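Local atomic coordinates of bumblebee peptidoglycan recognition protein SA (Bombus, PDB entry 5XZ4), a protein that probably recognises bacterial peptidoglycan in insect innate immunity, preferring Dap-type over Lys-type peptidoglycan. Residues V34-T39 and I105-N110; N45-C50 and D79-E84; Y72-G77 and R86-E91; A93-Y98 and Q148-M153. All blocks are in the same frame, centred on the assembly; numbering follows the deposited sequence.

Interaction 1: V34-T39 and I105-N110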
loop_
_atom_site.group_PDB
_atom_site.type_symbol
_atom_site.label_atom_id
_atom_site.label_comp_id
_atom_site.label_asym_id
_atom_site.label_seq_id
_atom_site.Cartn_x
_atom_site.Cartn_y
_atom_site.Cartn_z
ATOM N N VAL A 34 8.694 3.951 -2.048
ATOM C CA VAL A 34 7.534 3.132 -1.677
ATOM C C VAL A 34 7.420 3.249 -0.157
ATOM O O VAL A 34 8.414 3.016 0.555
ATOM C CB VAL A 34 7.720 1.668 -2.112
ATOM C CG1 VAL A 34 6.626 0.764 -1.546
ATOM C CG2 VAL A 34 7.733 1.545 -3.624
ATOM N N ILE A 35 6.193 3.543 0.335
ATOM C CA ILE A 35 5.969 3.618 1.780
ATOM C C ILE A 35 5.141 2.400 2.189
ATOM O O ILE A 35 4.060 2.140 1.618
ATOM C CB ILE A 35 5.201 4.884 2.226
ATOM C CG1 ILE A 35 5.659 6.153 1.529
ATOM C CG2 ILE A 35 5.236 5.013 3.740
ATOM C CD1 ILE A 35 7.082 6.573 1.803
ATOM N N ILE A 36 5.625 1.651 3.168
ATOM C CA ILE A 36 4.920 0.485 3.709
ATOM C C ILE A 36 4.084 0.862 4.935
ATOM O O ILE A 36 4.587 1.519 5.879
ATOM C CB ILE A 36 5.895 -0.677 4.049
ATOM C CG1 ILE A 36 6.780 -1.045 2.831
ATOM C CG2 ILE A 36 5.135 -1.893 4.594
ATOM C CD1 ILE A 36 6.022 -1.542 1.601
ATOM N N HIS A 37 2.800 0.504 4.864
ATOM C CA HIS A 37 1.831 0.787 5.941
ATOM C C HIS A 37 1.153 -0.493 6.396
ATOM O O HIS A 37 1.147 -1.480 5.650
ATOM C CB HIS A 37 0.712 1.712 5.424
ATOM C CG HIS A 37 1.076 3.161 5.377
ATOM N ND1 HIS A 37 0.876 4.000 6.452
ATOM C CD2 HIS A 37 1.592 3.933 4.391
ATOM C CE1 HIS A 37 1.258 5.225 6.128
ATOM N NE2 HIS A 37 1.711 5.210 4.889
ATOM N N HIS A 38 0.537 -0.462 7.581
ATOM C CA HIS A 38 -0.534 -1.414 7.898
ATOM C C HIS A 38 -1.848 -0.676 8.012
ATOM O O HIS A 38 -1.858 0.522 8.293
ATOM C CB HIS A 38 -0.207 -2.292 9.119
ATOM C CG HIS A 38 -0.186 -1.583 10.456
ATOM N ND1 HIS A 38 -0.066 -2.281 11.640
ATOM C CD2 HIS A 38 -0.266 -0.272 10.804
ATOM C CE1 HIS A 38 -0.068 -1.431 12.659
ATOM N NE2 HIS A 38 -0.170 -0.203 12.175
ATOM N N THR A 39 -2.965 -1.371 7.783
ATOM C CA THR A 39 -4.282 -0.694 7.832
ATOM C C THR A 39 -4.866 -0.550 9.225
ATOM O O THR A 39 -5.780 0.281 9.405
ATOM C CB THR A 39 -5.309 -1.415 6.961
ATOM O OG1 THR A 39 -5.484 -2.737 7.483
ATOM C CG2 THR A 39 -4.854 -1.456 5.464
ATOM N N ILE A 105 1.705 1.355 0.182
ATOM C CA ILE A 105 1.189 -0.036 0.133
ATOM C C ILE A 105 0.689 -0.366 1.524
ATOM O O ILE A 105 1.450 -0.372 2.491
ATOM C CB ILE A 105 2.289 -1.053 -0.248
ATOM C CG1 ILE A 105 2.840 -0.772 -1.654
ATOM C CG2 ILE A 105 1.729 -2.477 -0.193
ATOM C CD1 ILE A 105 4.020 -1.665 -2.060
ATOM N N GLY A 106 -0.631 -0.588 1.630
ATOM C CA GLY A 106 -1.250 -0.938 2.934
ATOM C C GLY A 106 -1.438 -2.440 3.089
ATOM O O GLY A 106 -2.270 -3.032 2.384
ATOM N N PHE A 107 -0.697 -3.058 4.019
ATOM C CA PHE A 107 -0.914 -4.469 4.396
ATOM C C PHE A 107 -2.198 -4.512 5.230
ATOM O O PHE A 107 -2.296 -3.785 6.252
ATOM C CB PHE A 107 0.276 -5.020 5.202
ATOM C CG PHE A 107 1.490 -5.413 4.374
ATOM C CD1 PHE A 107 2.187 -4.465 3.606
ATOM C CD2 PHE A 107 1.936 -6.734 4.424
ATOM C CE1 PHE A 107 3.323 -4.860 2.883
ATOM C CE2 PHE A 107 3.071 -7.124 3.703
ATOM C CZ PHE A 107 3.743 -6.178 2.955
ATOM N N ILE A 108 -3.152 -5.348 4.824
ATOM C CA ILE A 108 -4.433 -5.416 5.552
ATOM C C ILE A 108 -4.232 -6.211 6.840
ATOM O O ILE A 108 -3.935 -7.413 6.807
ATOM C CB ILE A 108 -5.558 -6.010 4.674
ATOM C CG1 ILE A 108 -5.795 -5.122 3.447
ATOM C CG2 ILE A 108 -6.862 -6.148 5.484
ATOM C CD1 ILE A 108 -6.684 -5.759 2.377
ATOM N N GLY A 109 -4.342 -5.507 7.978
ATOM C CA GLY A 109 -4.125 -6.113 9.285
ATOM C C GLY A 109 -3.443 -5.139 10.245
ATOM O O GLY A 109 -3.155 -3.981 9.882
ATOM N N ASN A 110 -3.208 -5.618 11.465
ATOM C CA ASN A 110 -2.471 -4.899 12.501
ATOM C C ASN A 110 -1.210 -5.719 12.784
ATOM O O ASN A 110 -1.266 -6.807 13.352
ATOM C CB ASN A 110 -3.336 -4.742 13.769
ATOM C CG ASN A 110 -2.706 -3.817 14.794
ATOM O OD1 ASN A 110 -1.498 -3.696 14.868
ATOM N ND2 ASN A 110 -3.537 -3.166 15.605
#

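Interaction 2: N45-C50 and D79-E84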
loop_
_atom_site.group_PDB
_atom_site.type_symbol
_atom_site.label_atom_id
_atom_site.label_comp_id
_atom_site.label_asym_id
_atom_site.label_seq_id
_atom_site.Cartn_x
_atom_site.Cartn_y
_atom_site.Cartn_z
ATOM N N ASN A 45 -8.517 -13.366 4.692
ATOM C CA ASN A 45 -7.843 -14.600 4.235
ATOM C C ASN A 45 -8.383 -15.212 2.938
ATOM O O ASN A 45 -7.892 -16.249 2.488
ATOM C CB ASN A 45 -7.762 -15.609 5.391
ATOM C CG ASN A 45 -6.771 -15.165 6.465
ATOM O OD1 ASN A 45 -5.559 -15.281 6.288
ATOM N ND2 ASN A 45 -7.285 -14.630 7.571
ATOM N N THR A 46 -9.384 -14.573 2.336
ATOM C CA THR A 46 -9.970 -15.036 1.062
ATOM C C THR A 46 -10.249 -13.788 0.226
ATOM O O THR A 46 -10.384 -12.677 0.762
ATOM C CB THR A 46 -11.317 -15.798 1.230
ATOM O OG1 THR A 46 -12.303 -14.885 1.726
ATOM C CG2 THR A 46 -11.190 -17.013 2.163
ATOM N N ARG A 47 -10.441 -13.985 -1.067
ATOM C CA ARG A 47 -10.734 -12.891 -1.959
ATOM C C ARG A 47 -12.021 -12.151 -1.536
ATOM O O ARG A 47 -12.042 -10.926 -1.482
ATOM C CB ARG A 47 -10.811 -13.421 -3.382
ATOM C CG ARG A 47 -10.811 -12.364 -4.446
ATOM C CD ARG A 47 -10.521 -13.048 -5.775
ATOM N NE ARG A 47 -10.773 -12.105 -6.837
ATOM C CZ ARG A 47 -9.890 -11.730 -7.747
ATOM N NH1 ARG A 47 -8.642 -12.222 -7.762
ATOM N NH2 ARG A 47 -10.270 -10.838 -8.633
ATOM N N SER A 48 -13.075 -12.887 -1.204
ATOM C CA SER A 48 -14.306 -12.245 -0.743
ATOM C C SER A 48 -14.104 -11.377 0.529
ATOM O O SER A 48 -14.599 -10.241 0.608
ATOM C CB SER A 48 -15.399 -13.294 -0.557
ATOM O OG SER A 48 -16.616 -12.646 -0.296
ATOM N N GLU A 49 -13.326 -11.889 1.482
ATOM C CA GLU A 49 -13.027 -11.160 2.723
ATOM C C GLU A 49 -12.194 -9.905 2.435
ATOM O O GLU A 49 -12.422 -8.845 3.026
ATOM C CB GLU A 49 -12.250 -12.039 3.693
ATOM C CG GLU A 49 -12.938 -12.364 5.004
ATOM C CD GLU A 49 -12.301 -13.583 5.654
ATOM O OE1 GLU A 49 -11.105 -13.518 5.964
ATOM O OE2 GLU A 49 -12.993 -14.610 5.850
ATOM N N CYS A 50 -11.179 -10.041 1.580
ATOM C CA CYS A 50 -10.302 -8.907 1.295
ATOM C C CYS A 50 -10.997 -7.826 0.473
ATOM O O CYS A 50 -10.798 -6.630 0.721
ATOM C CB CYS A 50 -9.045 -9.411 0.629
ATOM S SG CYS A 50 -7.994 -10.431 1.719
ATOM N N ASP A 79 -5.076 -13.060 1.534
ATOM C CA ASP A 79 -5.248 -14.001 0.410
ATOM C C ASP A 79 -4.031 -14.027 -0.542
ATOM O O ASP A 79 -3.998 -14.851 -1.469
ATOM C CB ASP A 79 -6.541 -13.670 -0.369
ATOM C CG ASP A 79 -6.523 -12.285 -1.021
ATOM O OD1 ASP A 79 -5.593 -11.474 -0.780
ATOM O OD2 ASP A 79 -7.458 -11.987 -1.801
ATOM N N GLY A 80 -3.059 -13.130 -0.340
ATOM C CA GLY A 80 -1.883 -13.077 -1.196
ATOM C C GLY A 80 -2.073 -12.212 -2.431
ATOM O O GLY A 80 -1.210 -12.236 -3.313
ATOM N N ASN A 81 -3.193 -11.488 -2.530
ATOM C CA ASN A 81 -3.510 -10.650 -3.686
ATOM C C ASN A 81 -3.211 -9.183 -3.450
ATOM O O ASN A 81 -3.211 -8.698 -2.304
ATOM C CB ASN A 81 -4.972 -10.837 -4.097
ATOM C CG ASN A 81 -5.217 -12.179 -4.743
ATOM O OD1 ASN A 81 -4.466 -12.602 -5.635
ATOM N ND2 ASN A 81 -6.240 -12.869 -4.277
ATOM N N VAL A 82 -2.945 -8.494 -4.557
ATOM C CA VAL A 82 -2.753 -7.045 -4.571
ATOM C C VAL A 82 -4.048 -6.393 -5.065
ATOM O O VAL A 82 -4.566 -6.763 -6.124
ATOM C CB VAL A 82 -1.571 -6.652 -5.507
ATOM C CG1 VAL A 82 -1.389 -5.131 -5.544
ATOM C CG2 VAL A 82 -0.273 -7.325 -5.070
ATOM N N TYR A 83 -4.529 -5.410 -4.301
ATOM C CA TYR A 83 -5.737 -4.658 -4.625
ATOM C C TYR A 83 -5.353 -3.222 -5.021
ATOM O O TYR A 83 -4.691 -2.522 -4.247
ATOM C CB TYR A 83 -6.703 -4.650 -3.402
ATOM C CG TYR A 83 -7.256 -6.020 -3.112
ATOM C CD1 TYR A 83 -6.480 -6.990 -2.465
ATOM C CD2 TYR A 83 -8.538 -6.377 -3.553
ATOM C CE1 TYR A 83 -6.954 -8.292 -2.267
ATOM C CE2 TYR A 83 -9.035 -7.660 -3.357
ATOM C CZ TYR A 83 -8.253 -8.621 -2.735
ATOM O OH TYR A 83 -8.774 -9.895 -2.592
ATOM N N GLU A 84 -5.786 -2.773 -6.190
ATOM C CA GLU A 84 -5.510 -1.407 -6.642
ATOM C C GLU A 84 -6.398 -0.409 -5.924
ATOM O O GLU A 84 -7.613 -0.553 -5.960
ATOM C CB GLU A 84 -5.714 -1.300 -8.153
ATOM C CG GLU A 84 -5.380 0.071 -8.702
ATOM C CD GLU A 84 -5.898 0.303 -10.096
ATOM O OE1 GLU A 84 -6.994 -0.184 -10.457
ATOM O OE2 GLU A 84 -5.200 0.979 -10.872
#

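Interaction 3: Y72-G77 and R86-E91. With SO4 (sulfate ion), chain D.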
loop_
_atom_site.group_PDB
_atom_site.type_symbol
_atom_site.label_atom_id
_atom_site.label_comp_id
_atom_site.label_asym_id
_atom_site.label_seq_id
_atom_site.Cartn_x
_atom_site.Cartn_y
_atom_site.Cartn_z
ATOM N N TYR A 72 -4.726 4.733 0.220
ATOM C CA TYR A 72 -3.571 3.887 -0.195
ATOM C C TYR A 72 -3.494 3.737 -1.720
ATOM O O TYR A 72 -4.514 3.744 -2.407
ATOM C CB TYR A 72 -3.653 2.483 0.430
ATOM C CG TYR A 72 -3.690 2.523 1.951
ATOM C CD1 TYR A 72 -2.534 2.816 2.680
ATOM C CD2 TYR A 72 -4.898 2.320 2.686
ATOM C CE1 TYR A 72 -2.556 2.907 4.069
ATOM C CE2 TYR A 72 -4.917 2.416 4.096
ATOM C CZ TYR A 72 -3.743 2.679 4.776
ATOM O OH TYR A 72 -3.689 2.795 6.149
ATOM N N SER A 73 -2.259 3.598 -2.249
ATOM C CA SER A 73 -2.038 3.249 -3.668
ATOM C C SER A 73 -2.485 1.817 -3.976
ATOM O O SER A 73 -3.133 1.564 -5.001
ATOM C CB SER A 73 -0.547 3.417 -3.994
ATOM O OG SER A 73 -0.086 4.701 -3.610
ATOM N N PHE A 74 -2.076 0.895 -3.101
ATOM C CA PHE A 74 -2.431 -0.524 -3.192
ATOM C C PHE A 74 -2.623 -1.088 -1.790
ATOM O O PHE A 74 -2.037 -0.573 -0.825
ATOM C CB PHE A 74 -1.274 -1.332 -3.857
ATOM C CG PHE A 74 -0.975 -0.928 -5.281
ATOM C CD1 PHE A 74 -1.665 -1.495 -6.341
ATOM C CD2 PHE A 74 0.012 0.015 -5.571
ATOM C CE1 PHE A 74 -1.401 -1.109 -7.652
ATOM C CE2 PHE A 74 0.286 0.384 -6.894
ATOM C CZ PHE A 74 -0.420 -0.170 -7.928
ATOM N N LEU A 75 -3.419 -2.162 -1.717
ATOM C CA LEU A 75 -3.529 -2.974 -0.481
ATOM C C LEU A 75 -2.996 -4.358 -0.737
ATOM O O LEU A 75 -3.074 -4.866 -1.898
ATOM C CB LEU A 75 -4.974 -3.091 0.038
ATOM C CG LEU A 75 -5.747 -1.794 0.278
ATOM C CD1 LEU A 75 -7.206 -2.140 0.614
ATOM C CD2 LEU A 75 -5.137 -0.989 1.386
ATOM N N ILE A 76 -2.449 -4.978 0.302
ATOM C CA ILE A 76 -2.052 -6.403 0.240
ATOM C C ILE A 76 -2.998 -7.192 1.152
ATOM O O ILE A 76 -3.075 -6.921 2.351
ATOM C CB ILE A 76 -0.576 -6.647 0.690
ATOM C CG1 ILE A 76 0.416 -5.690 -0.011
ATOM C CG2 ILE A 76 -0.199 -8.137 0.521
ATOM C CD1 ILE A 76 0.539 -5.910 -1.505
ATOM N N GLY A 77 -3.711 -8.158 0.573
ATOM C CA GLY A 77 -4.578 -9.042 1.350
ATOM C C GLY A 77 -3.887 -10.271 1.896
ATOM O O GLY A 77 -2.887 -10.749 1.326
ATOM N N ARG A 86 -5.582 3.894 -5.215
ATOM C CA ARG A 86 -5.258 5.006 -6.108
ATOM C C ARG A 86 -4.309 4.591 -7.265
ATOM O O ARG A 86 -4.242 5.317 -8.268
ATOM C CB ARG A 86 -4.659 6.168 -5.328
ATOM C CG ARG A 86 -5.660 6.822 -4.399
ATOM C CD ARG A 86 -5.035 7.900 -3.530
ATOM N NE ARG A 86 -6.051 8.453 -2.608
ATOM C CZ ARG A 86 -6.275 9.747 -2.380
ATOM N NH1 ARG A 86 -5.533 10.723 -2.921
ATOM N NH2 ARG A 86 -7.281 10.076 -1.559
ATOM N N GLY A 87 -3.600 3.465 -7.109
ATOM C CA GLY A 87 -2.808 2.874 -8.182
ATOM C C GLY A 87 -1.429 3.491 -8.335
ATOM O O GLY A 87 -0.940 4.234 -7.500
ATOM N N TRP A 88 -0.811 3.171 -9.467
ATOM C CA TRP A 88 0.571 3.593 -9.706
ATOM C C TRP A 88 0.734 5.079 -9.960
ATOM O O TRP A 88 1.834 5.600 -9.804
ATOM C CB TRP A 88 1.118 2.888 -10.950
ATOM C CG TRP A 88 1.400 1.439 -10.831
ATOM C CD1 TRP A 88 0.849 0.424 -11.611
ATOM C CD2 TRP A 88 2.389 0.808 -9.987
ATOM N NE1 TRP A 88 1.424 -0.786 -11.263
ATOM C CE2 TRP A 88 2.351 -0.589 -10.276
ATOM C CE3 TRP A 88 3.275 1.278 -8.984
ATOM C CZ2 TRP A 88 3.195 -1.515 -9.630
ATOM C CZ3 TRP A 88 4.107 0.351 -8.335
ATOM C CH2 TRP A 88 4.039 -1.039 -8.664
ATOM N N ASN A 89 -0.322 5.781 -10.357
ATOM C CA ASN A 89 -0.157 7.075 -11.029
ATOM C C ASN A 89 -0.719 8.303 -10.318
ATOM O O ASN A 89 -0.607 9.422 -10.830
ATOM C CB ASN A 89 -0.682 6.977 -12.461
ATOM C CG ASN A 89 0.244 6.178 -13.369
ATOM O OD1 ASN A 89 1.221 6.708 -13.912
ATOM N ND2 ASN A 89 -0.044 4.901 -13.521
ATOM N N ARG A 90 -1.350 8.098 -9.163
ATOM C CA ARG A 90 -2.085 9.189 -8.508
ATOM C C ARG A 90 -1.533 9.542 -7.136
ATOM O O ARG A 90 -1.087 8.660 -6.384
ATOM C CB ARG A 90 -3.587 8.850 -8.438
ATOM C CG ARG A 90 -4.244 8.973 -9.809
ATOM C CD ARG A 90 -5.630 8.359 -9.885
ATOM N NE ARG A 90 -6.267 8.649 -11.182
ATOM C CZ ARG A 90 -6.156 7.899 -12.280
ATOM N NH1 ARG A 90 -5.422 6.794 -12.287
ATOM N NH2 ARG A 90 -6.800 8.254 -13.384
ATOM N N GLU A 91 -1.589 10.836 -6.799
ATOM C CA GLU A 91 -1.134 11.339 -5.502
ATOM C C GLU A 91 -1.878 10.632 -4.372
ATOM O O GLU A 91 -3.082 10.363 -4.453
ATOM C CB GLU A 91 -1.304 12.858 -5.419
ATOM C CG GLU A 91 -0.289 13.630 -6.268
ATOM C CD GLU A 91 -0.443 15.140 -6.183
ATOM O OE1 GLU A 91 -1.266 15.625 -5.376
ATOM O OE2 GLU A 91 0.290 15.859 -6.916
HETATM S S SO4 D . -8.623 11.388 -12.753
HETATM O O1 SO4 D . -10.066 11.038 -12.689
HETATM O O2 SO4 D . -7.989 10.683 -13.885
HETATM O O3 SO4 D . -8.482 12.829 -13.049
HETATM O O4 SO4 D . -7.931 11.034 -11.479
HETATM O O HOH W 1 -1.364 6.045 -5.537
#

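Interaction 4: A93-Y98 and Q148-M153. With SO4 (sulfate ion), chain C.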
loop_
_atom_site.group_PDB
_atom_site.type_symbol
_atom_site.label_atom_id
_atom_site.label_comp_id
_atom_site.label_asym_id
_atom_site.label_seq_id
_atom_site.Cartn_x
_atom_site.Cartn_y
_atom_site.Cartn_z
ATOM N N ALA A 93 -3.126 9.629 -0.269
ATOM C CA ALA A 93 -3.534 10.207 1.030
ATOM C C ALA A 93 -3.182 9.178 2.088
ATOM O O ALA A 93 -4.032 8.667 2.838
ATOM C CB ALA A 93 -5.025 10.572 1.064
ATOM N N HIS A 94 -1.898 8.822 2.119
ATOM C CA HIS A 94 -1.383 7.814 3.030
ATOM C C HIS A 94 -0.190 8.291 3.897
ATOM O O HIS A 94 -0.023 7.778 5.007
ATOM C CB HIS A 94 -1.003 6.517 2.273
ATOM C CG HIS A 94 -0.158 6.733 1.051
ATOM N ND1 HIS A 94 1.210 6.942 1.111
ATOM C CD2 HIS A 94 -0.495 6.763 -0.265
ATOM C CE1 HIS A 94 1.663 7.110 -0.120
ATOM N NE2 HIS A 94 0.662 7.011 -0.979
ATOM N N THR A 95 0.654 9.196 3.376
ATOM C CA THR A 95 1.921 9.542 4.045
ATOM C C THR A 95 2.183 11.038 3.852
ATOM O O THR A 95 2.705 11.460 2.796
ATOM C CB THR A 95 3.091 8.728 3.462
ATOM O OG1 THR A 95 2.732 7.354 3.343
ATOM C CG2 THR A 95 4.337 8.861 4.353
ATOM N N ILE A 96 1.827 11.833 4.865
ATOM C CA ILE A 96 2.012 13.292 4.796
ATOM C C ILE A 96 3.496 13.594 4.518
ATOM O O ILE A 96 4.385 12.979 5.112
ATOM C CB ILE A 96 1.477 14.030 6.065
ATOM C CG1 ILE A 96 -0.060 13.907 6.112
ATOM C CG2 ILE A 96 1.918 15.502 6.097
ATOM C CD1 ILE A 96 -0.749 14.470 7.352
ATOM N N GLY A 97 3.732 14.470 3.545
ATOM C CA GLY A 97 5.085 14.810 3.118
ATOM C C GLY A 97 5.632 13.969 1.977
ATOM O O GLY A 97 6.641 14.338 1.390
ATOM N N TYR A 98 4.982 12.836 1.681
ATOM C CA TYR A 98 5.433 11.874 0.662
ATOM C C TYR A 98 4.350 11.500 -0.338
ATOM O O TYR A 98 4.618 10.702 -1.246
ATOM C CB TYR A 98 5.985 10.596 1.311
ATOM C CG TYR A 98 7.339 10.856 1.939
ATOM C CD1 TYR A 98 7.449 11.542 3.169
ATOM C CD2 TYR A 98 8.520 10.463 1.282
ATOM C CE1 TYR A 98 8.703 11.836 3.724
ATOM C CE2 TYR A 98 9.783 10.751 1.839
ATOM C CZ TYR A 98 9.860 11.423 3.056
ATOM O OH TYR A 98 11.102 11.714 3.624
ATOM N N GLN A 148 9.124 5.823 9.763
ATOM C CA GLN A 148 10.451 6.429 9.555
ATOM C C GLN A 148 10.359 7.892 9.142
ATOM O O GLN A 148 11.330 8.638 9.328
ATOM C CB GLN A 148 11.214 5.654 8.482
ATOM C CG GLN A 148 11.578 4.256 8.908
ATOM C CD GLN A 148 12.324 3.501 7.825
ATOM O OE1 GLN A 148 11.833 2.516 7.285
ATOM N NE2 GLN A 148 13.547 3.956 7.524
ATOM N N VAL A 149 9.204 8.303 8.588
ATOM C CA VAL A 149 9.020 9.666 8.051
ATOM C C VAL A 149 7.816 10.458 8.575
ATOM O O VAL A 149 7.667 11.629 8.228
ATOM C CB VAL A 149 9.013 9.699 6.506
ATOM C CG1 VAL A 149 10.386 9.308 5.975
ATOM C CG2 VAL A 149 7.891 8.840 5.918
ATOM N N THR A 150 6.944 9.799 9.337
ATOM C CA THR A 150 5.789 10.457 9.944
ATOM C C THR A 150 5.591 9.915 11.351
ATOM O O THR A 150 6.041 8.811 11.680
ATOM C CB THR A 150 4.484 10.184 9.148
ATOM O OG1 THR A 150 4.291 8.767 9.001
ATOM C CG2 THR A 150 4.486 10.862 7.785
ATOM N N ALA A 151 4.878 10.692 12.175
ATOM C CA ALA A 151 4.562 10.261 13.539
ATOM C C ALA A 151 3.393 9.293 13.509
ATOM O O ALA A 151 2.225 9.710 13.420
ATOM C CB ALA A 151 4.265 11.457 14.441
ATOM N N THR A 152 3.724 8.000 13.525
ATOM C CA THR A 152 2.757 6.912 13.408
ATOM C C THR A 152 3.409 5.624 13.899
ATOM O O THR A 152 4.656 5.510 13.886
ATOM C CB THR A 152 2.290 6.722 11.947
ATOM O OG1 THR A 152 1.244 5.746 11.926
ATOM C CG2 THR A 152 3.449 6.298 10.985
ATOM N N MET A 153 2.595 4.654 14.314
ATOM C CA MET A 153 3.121 3.301 14.562
ATOM C C MET A 153 3.120 2.404 13.306
ATOM O O MET A 153 3.789 1.367 13.282
ATOM C CB MET A 153 2.452 2.634 15.778
ATOM C CG MET A 153 2.855 3.271 17.119
ATOM S SD MET A 153 4.624 3.228 17.529
ATOM C CE MET A 153 4.781 1.587 18.225
HETATM S S SO4 C . 1.593 15.839 1.020
HETATM O O1 SO4 C . 0.213 15.350 0.765
HETATM O O2 SO4 C . 2.613 14.805 0.765
HETATM O O3 SO4 C . 1.896 17.029 0.188
HETATM O O4 SO4 C . 1.668 16.246 2.448
HETATM O O HOH W 2 1.723 8.031 7.863
HETATM O O HOH W 3 6.530 13.527 6.610
#

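Interaction 1: V34-T39 and I105-N110
Val34 meets Ile105 through methyl groups, CG1 to CD1 at 3.6 Å, where two neighbouring parallel strands of the central sheet of the amidase-like PGRP fold run side by side. Ile35 O accepts from Ile105 N in a nearly straight bond (N-H...O 171°). Ile36 shares a face with Ile105 and Phe107; its CG2 reaches Phe107 CE1 at 3.9 Å, and helix 118-134 covers that phenylalanine. His37 uses both its backbone N and its O toward strand 102-107, the N donating to Ile105 O and the O accepting from Phe107 N from above the carbonyl plane, whereas its ring turns to the other face and bonds Thr95 and Ser154. The His38 and Asn110 side chains lie side by side with ring and amide planes 87° apart, CE1 to OD1 3.5 Å, while His38 ND1 bonds Phe111. At Thr39 the pairing ends with N to Phe107 O at 2.9 Å. Because OG1 sits between the backbone N and the carbonyl carbon (chi1 62°), it reaches segment 105-110; a valine here would probably leave Gly109 N without its acceptor and Thr41 without its hydroxyl partner. That side-chain bond, Gly109 N to Thr39 OG1, measures 3.0 Å.

Interaction 2: N45-C50 and D79-E84
Asp79 OD2 lies 3.4 Å from Arg47 CA at the start of helix 47-64 and is gripped by two donors from its own segment. Tyr83 OH gives the shorter bond, 2.6 Å to Asp79 OD2, on the syn side and 19° out of the carboxylate plane. Asn81 ND2 meets the same oxygen from well above that plane, at 2.9 Å. The other oxygen, OD1, accepts from Asn81 N and closes an Asx turn leading into strand 82-84. Together these bonds fix the rotation of the carboxylate, which chi1 of 63° places between the backbone N and the carbonyl carbon of Asp79.

The helix meets this polar cluster with carbon and sulfur. Cys50 CB touches the phenol end of Tyr83, 3.3 Å from OH, and Cys50 SG rests 3.6 Å from Asp79 OD1; that sulfur forms the disulfide with Cys44. Arg47 crosses Tyr83 obliquely, its CG 3.7 Å from the tyrosine OH. Thr46 is the N-cap, its OG1 accepting from Glu49 N at 3.2 Å, and the carbonyl carbon of Thr46 packs on Asp79 CB. The carboxylate thus lies beside the N-terminal turn of a helix, where the helix dipole and the two side-chain donors would together be expected to favour its charged form.

Interaction 3: Y72-G77 and R86-E91
Phe74 drives the edge of its ring into the face of Trp88 in an edge-to-face (T-shaped) stack. The planes stand 65° apart, the centroids of the phenyl and the six-membered ring of the indole are separated by 4.8 Å, and Phe74 CZ comes 3.6 Å from Trp88 CD2. Gly87 CA lies over one face of the same phenyl ring. An alanine in place of Trp88 would remove the indole face and is likely to open a gap against the Phe74 edge and Leu127.

Two backbone bonds hold the turn that presents the indole. Arg86 N donates to Tyr72 O, nearly straight at 177°, and Gly87 N donates to Ser73 O at 2.9 Å; each uses a lone pair in the carbonyl plane. A water beside Ser73 OG donates to Gly87 O and is also within bonding distance of Arg90 O, while the serine hydroxyl is bonded to Gly104 N.

Further out, the extended Arg86 side chain spans the turn, NH1 bonding Glu91 O at 2.9 Å, NE bonding Ile70 O and NH2 bonding Asp69 O. Arg90 holds a sulfate, probably from the crystallisation liquor, through NE to O4 at 2.9 Å and NH2 to O2 at 2.8 Å. Phe74, on strand 74-76, touches Val82 of strand 82-84 and Leu127 of helix 118-134, which Trp88 also touches.

Interaction 4: A93-Y98 and Q148-M153
The Tyr98 ring carries Val149 CG2 over one face in a CH-pi contact, the methyl 4.2 Å from the ring centroid and 28° off the normal. Ile96 O lies in plane at the ring edge, together with a water. Val149 straddles the phenol end as well: CB is 3.5 Å from Tyr98 CE1, and CG1 is 3.4 Å from Tyr98 OH. Its CG2 takes the position between the backbone N and the carbonyl carbon, which leaves CG1 beside the N and able to reach the hydroxyl. Lys101 adds a cation-pi contact to the tyrosine.

These residues belong to two irregular loops of the amidase-like PGRP fold, one between strands 82-84 and 102-107, the other between strand 141-145 and helix 157-163. They meet at the surface without direct hydrogen bonds. The Thr95 and Val149 side chains cross at about a right angle, their CG2 methyls touching, and Thr150 CG2 rests 3.4 Å from Ile96 O. One water spans the loops, donating to both Ile96 O and Val149 O at 2.7 Å. Another donates to Thr150 OG1, whose hydroxyl is also bonded to Ala146 O, and, weakly, to His94 O. Thr95 OG1 is bonded to His94 ND1 at 2.7 Å, while Gly97 N bonds a sulfate, probably from the crystallisation liquor, through O4 at 2.9 Å.

Overall arrangement
Strand 31-38 opens interaction 1, which closes far along the chain at 105-110. Within that long loop, interaction 2 joins the start of helix 47-64 to the turn before strand 82-84, and interaction 3 ties strand 74-76 to the turn beyond 82-84. These two cross, since 72-77 precedes 79-84 and 86-91 follows it. Interaction 4 starts inside the loop of interaction 1 but ends beyond it at 148-153, so those two also cross. Strand 102-107 stands between 31-38 and 74-76, joining interactions 1 and 3 through Gly106 bonded to Phe74 and Ile76. Interactions 2 and 4 lie about 24 Å apart, centre to centre, on opposite sides of the chain's centre.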